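Local coordinates for putative alpha-N-acetylgalactosaminidase (Bacillus halodurans C-125, PDB 3CC1), which probably hydrolyses terminal alpha-N-acetylgalactosamine residues from glycoconjugates, as a putative glycosidase of the alpha-galactosidase A family, at residues Glu29-Met38 with Gly319-Leu329. Sequence-based numbering, arbitrary orientation.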
loop_
_atom_site.group_PDB
_atom_site.type_symbol
_atom_site.label_atom_id
_atom_site.label_comp_id
_atom_site.label_asym_id
_atom_site.label_seq_id
_atom_site.Cartn_x
_atom_site.Cartn_y
_atom_site.Cartn_z
ATOM N N GLU A 29 11.501 -43.293 -12.739
ATOM C CA GLU A 29 12.437 -43.704 -11.692
ATOM C C GLU A 29 12.501 -42.681 -10.558
ATOM O O GLU A 29 12.545 -43.058 -9.375
ATOM C CB GLU A 29 13.826 -43.942 -12.278
ATOM C CG GLU A 29 14.891 -44.387 -11.267
ATOM C CD GLU A 29 15.518 -43.213 -10.518
ATOM O OE1 GLU A 29 15.625 -42.098 -11.114
ATOM O OE2 GLU A 29 15.939 -43.418 -9.347
ATOM N N GLU A 30 12.448 -41.393 -10.912
ATOM C CA GLU A 30 12.465 -40.320 -9.924
ATOM C C GLU A 30 11.170 -40.333 -9.121
ATOM O O GLU A 30 11.195 -40.203 -7.887
ATOM C CB GLU A 30 12.743 -38.954 -10.552
ATOM C CG GLU A 30 14.172 -38.809 -10.998
ATOM C CD GLU A 30 14.385 -37.772 -12.096
ATOM O OE1 GLU A 30 13.411 -37.293 -12.687
ATOM O OE2 GLU A 30 15.562 -37.432 -12.367
ATOM N N VAL A 31 10.032 -40.512 -9.796
ATOM C CA VAL A 31 8.741 -40.616 -9.091
ATOM C C VAL A 31 8.712 -41.808 -8.113
ATOM O O VAL A 31 8.307 -41.659 -6.959
ATOM C CB VAL A 31 7.567 -40.728 -10.088
ATOM C CG1 VAL A 31 6.239 -40.984 -9.358
ATOM C CG2 VAL A 31 7.521 -39.478 -10.977
ATOM N N LEU A 32 9.141 -42.980 -8.571
ATOM C CA LEU A 32 9.172 -44.181 -7.713
ATOM C C LEU A 32 10.158 -44.056 -6.528
ATOM O O LEU A 32 9.853 -44.527 -5.422
ATOM C CB LEU A 32 9.487 -45.441 -8.524
ATOM C CG LEU A 32 8.278 -45.878 -9.381
ATOM C CD1 LEU A 32 8.588 -47.059 -10.308
ATOM C CD2 LEU A 32 7.079 -46.235 -8.415
ATOM N N GLY A 33 11.321 -43.448 -6.760
ATOM C CA GLY A 33 12.269 -43.203 -5.683
ATOM C C GLY A 33 11.665 -42.342 -4.580
ATOM O O GLY A 33 11.790 -42.640 -3.423
ATOM N N ASN A 34 10.982 -41.265 -4.957
ATOM C CA ASN A 34 10.346 -40.414 -3.962
ATOM C C ASN A 34 9.185 -41.119 -3.258
ATOM O O ASN A 34 9.033 -41.004 -2.036
ATOM C CB ASN A 34 9.934 -39.088 -4.577
ATOM C CG ASN A 34 11.112 -38.158 -4.764
ATOM O OD1 ASN A 34 11.443 -37.405 -3.856
ATOM N ND2 ASN A 34 11.740 -38.192 -5.948
ATOM N N ALA A 35 8.451 -41.920 -4.026
ATOM C CA ALA A 35 7.316 -42.701 -3.518
ATOM C C ALA A 35 7.815 -43.709 -2.474
ATOM O O ALA A 35 7.210 -43.883 -1.413
ATOM C CB ALA A 35 6.598 -43.394 -4.649
ATOM N N GLU A 36 8.935 -44.349 -2.785
ATOM C CA GLU A 36 9.530 -45.329 -1.867
ATOM C C GLU A 36 10.004 -44.660 -0.599
ATOM O O GLU A 36 9.807 -45.164 0.490
ATOM C CB GLU A 36 10.665 -46.114 -2.521
ATOM C CG GLU A 36 10.136 -47.137 -3.517
ATOM C CD GLU A 36 11.205 -47.683 -4.487
ATOM O OE1 GLU A 36 12.396 -47.310 -4.345
ATOM O OE2 GLU A 36 10.845 -48.459 -5.406
ATOM N N TYR A 37 10.599 -43.487 -0.732
ATOM C CA TYR A 37 11.049 -42.766 0.450
ATOM C C TYR A 37 9.842 -42.424 1.294
ATOM O O TYR A 37 9.835 -42.652 2.487
ATOM C CB TYR A 37 11.813 -41.515 0.081
ATOM C CG TYR A 37 12.379 -40.758 1.262
ATOM C CD1 TYR A 37 11.592 -39.877 1.992
ATOM C CD2 TYR A 37 13.710 -40.861 1.597
ATOM C CE1 TYR A 37 12.102 -39.182 3.049
ATOM C CE2 TYR A 37 14.236 -40.165 2.676
ATOM C CZ TYR A 37 13.441 -39.324 3.377
ATOM O OH TYR A 37 13.962 -38.599 4.395
HETATM N N MSE A 38 8.815 -41.900 0.666
HETATM C CA MSE A 38 7.635 -41.488 1.400
HETATM C C MSE A 38 7.022 -42.678 2.143
HETATM O O MSE A 38 6.574 -42.569 3.278
HETATM C CB MSE A 38 6.604 -40.900 0.472
HETATM C CG MSE A 38 5.358 -40.415 1.208
HETATM SE SE MSE A 38 4.088 -39.539 -0.001
HETATM C CE MSE A 38 5.147 -38.038 -0.367
ATOM N N GLY A 319 11.080 -30.881 -2.769
ATOM C CA GLY A 319 12.430 -31.411 -2.860
ATOM C C GLY A 319 12.498 -32.874 -3.274
ATOM O O GLY A 319 11.499 -33.604 -3.293
ATOM N N GLU A 320 13.705 -33.261 -3.658
ATOM C CA GLU A 320 14.063 -34.642 -3.895
ATOM C C GLU A 320 14.250 -35.287 -2.527
ATOM O O GLU A 320 15.304 -35.158 -1.912
ATOM C CB GLU A 320 15.341 -34.747 -4.740
ATOM C CG GLU A 320 15.965 -36.171 -4.834
ATOM C CD GLU A 320 14.955 -37.282 -5.176
ATOM O OE1 GLU A 320 14.477 -37.349 -6.334
ATOM O OE2 GLU A 320 14.679 -38.104 -4.274
ATOM N N LEU A 321 13.213 -36.000 -2.109
ATOM C CA LEU A 321 13.138 -36.585 -0.767
ATOM C C LEU A 321 14.347 -37.442 -0.404
ATOM O O LEU A 321 14.775 -37.471 0.775
ATOM C CB LEU A 321 11.853 -37.409 -0.602
ATOM C CG LEU A 321 10.543 -36.632 -0.407
ATOM C CD1 LEU A 321 9.360 -37.569 -0.594
ATOM C CD2 LEU A 321 10.491 -35.940 0.958
ATOM N N ARG A 322 14.887 -38.149 -1.395
ATOM C CA ARG A 322 15.933 -39.123 -1.151
ATOM C C ARG A 322 17.198 -38.443 -0.680
ATOM O O ARG A 322 18.047 -39.075 -0.056
ATOM C CB ARG A 322 16.237 -39.997 -2.375
ATOM C CG ARG A 322 15.243 -41.120 -2.580
ATOM C CD ARG A 322 15.356 -41.723 -3.950
ATOM N NE ARG A 322 15.079 -40.754 -5.012
ATOM C CZ ARG A 322 15.322 -40.978 -6.296
ATOM N NH1 ARG A 322 15.760 -42.148 -6.692
ATOM N NH2 ARG A 322 15.062 -40.060 -7.211
ATOM N N ASP A 323 17.299 -37.144 -0.933
ATOM C CA ASP A 323 18.490 -36.396 -0.534
ATOM C C ASP A 323 18.307 -35.638 0.778
ATOM O O ASP A 323 19.131 -34.807 1.137
ATOM C CB ASP A 323 18.886 -35.415 -1.628
ATOM C CG ASP A 323 19.388 -36.111 -2.863
ATOM O OD1 ASP A 323 19.852 -37.250 -2.719
ATOM O OD2 ASP A 323 19.316 -35.526 -3.958
ATOM N N ASN A 324 17.216 -35.902 1.483
ATOM C CA ASN A 324 16.928 -35.200 2.740
ATOM C C ASN A 324 18.071 -35.370 3.753
ATOM O O ASN A 324 18.738 -36.399 3.786
ATOM C CB ASN A 324 15.671 -35.742 3.420
ATOM C CG ASN A 324 14.392 -35.148 2.880
ATOM O OD1 ASN A 324 14.412 -34.209 2.070
ATOM N ND2 ASN A 324 13.259 -35.673 3.362
ATOM N N ASP A 325 18.276 -34.366 4.584
ATOM C CA ASP A 325 19.115 -34.536 5.778
ATOM C C ASP A 325 18.223 -34.708 6.978
ATOM O O ASP A 325 17.004 -34.698 6.858
ATOM C CB ASP A 325 20.073 -33.364 6.002
ATOM C CG ASP A 325 19.377 -31.995 6.001
ATOM O OD1 ASP A 325 18.125 -31.902 5.901
ATOM O OD2 ASP A 325 20.110 -31.000 6.122
ATOM N N GLU A 326 18.832 -34.846 8.146
ATOM C CA GLU A 326 18.070 -35.098 9.357
ATOM C C GLU A 326 17.184 -33.886 9.652
ATOM O O GLU A 326 15.995 -34.021 9.995
ATOM C CB GLU A 326 19.016 -35.451 10.526
ATOM C CG GLU A 326 18.354 -35.505 11.880
ATOM N N TRP A 327 17.738 -32.695 9.478
ATOM C CA TRP A 327 16.944 -31.480 9.687
ATOM C C TRP A 327 15.671 -31.492 8.833
ATOM O O TRP A 327 14.567 -31.258 9.327
ATOM C CB TRP A 327 17.757 -30.198 9.388
ATOM C CG TRP A 327 16.887 -28.985 9.225
ATOM C CD1 TRP A 327 16.406 -28.482 8.049
ATOM C CD2 TRP A 327 16.361 -28.151 10.255
ATOM N NE1 TRP A 327 15.630 -27.400 8.287
ATOM C CE2 TRP A 327 15.575 -27.166 9.627
ATOM C CE3 TRP A 327 16.469 -28.141 11.649
ATOM C CZ2 TRP A 327 14.909 -26.174 10.336
ATOM C CZ3 TRP A 327 15.803 -27.164 12.356
ATOM C CH2 TRP A 327 15.034 -26.186 11.697
ATOM N N THR A 328 15.815 -31.750 7.546
ATOM C CA THR A 328 14.645 -31.649 6.634
ATOM C C THR A 328 13.578 -32.702 6.968
ATOM O O THR A 328 12.378 -32.414 7.000
ATOM C CB THR A 328 15.065 -31.683 5.145
ATOM O OG1 THR A 328 16.037 -30.659 4.916
ATOM C CG2 THR A 328 13.846 -31.455 4.188
ATOM N N LEU A 329 14.022 -33.904 7.287
ATOM C CA LEU A 329 13.115 -34.985 7.634
ATOM C C LEU A 329 12.360 -34.645 8.927
ATOM O O LEU A 329 11.170 -34.968 9.087
ATOM C CB LEU A 329 13.890 -36.331 7.775
ATOM C CG LEU A 329 13.001 -37.513 8.187
ATOM C CD1 LEU A 329 11.875 -37.713 7.172
ATOM C CD2 LEU A 329 13.778 -38.791 8.375
HETATM O O HOH W 1 16.963 -40.461 -9.453
#
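Asn34, on helix 28-41, meets Glu320 and Leu321 with both ends of its buried amide. OD1 takes the backbone N of Leu321 in the carbonyl plane at 2.9 Å, while ND2 divides its hydrogens between Glu30 O, one turn back, and Glu320 OE1, also 2.9 Å away; these bonds fix the amide's rotation. Arg322 NH2 reaches OE1 from the opposite face, and Tyr22 OH also binds it. The bend at chi2 (48°) brings the Glu320 carboxylate back on its own loop, where OE2 accepts from Arg322 N and NE. Arg322 thus grips the carboxylate side-on, and its guanidinium lies with one face over Gly33 CA. Arg322 NH1 donates in the guanidinium plane to Glu29 OE2 (2.9 Å), on the syn side, and a water joins NH2 to Glu29 OE1. With an alanine at Glu320, the guanidinium would probably lose the mate that holds NE and NH2, and Asn34 ND2 one of its acceptors. Tyr37, its CG anti to the backbone N (chi1 -177°), lays one ring face over Leu321 O, 3.3 Å above the plane; Leu321 CB makes an off-centre CH-pi contact, and Asn324 ND2 donates to Tyr37 OH (3.2 Å). The Glu29-Arg322-Glu320 salt-bridge network, with the Asn34 bonds and Tyr37 packing, ties the first long helix of the TIM-barrel-type catalytic domain to the loop after strand 315-317.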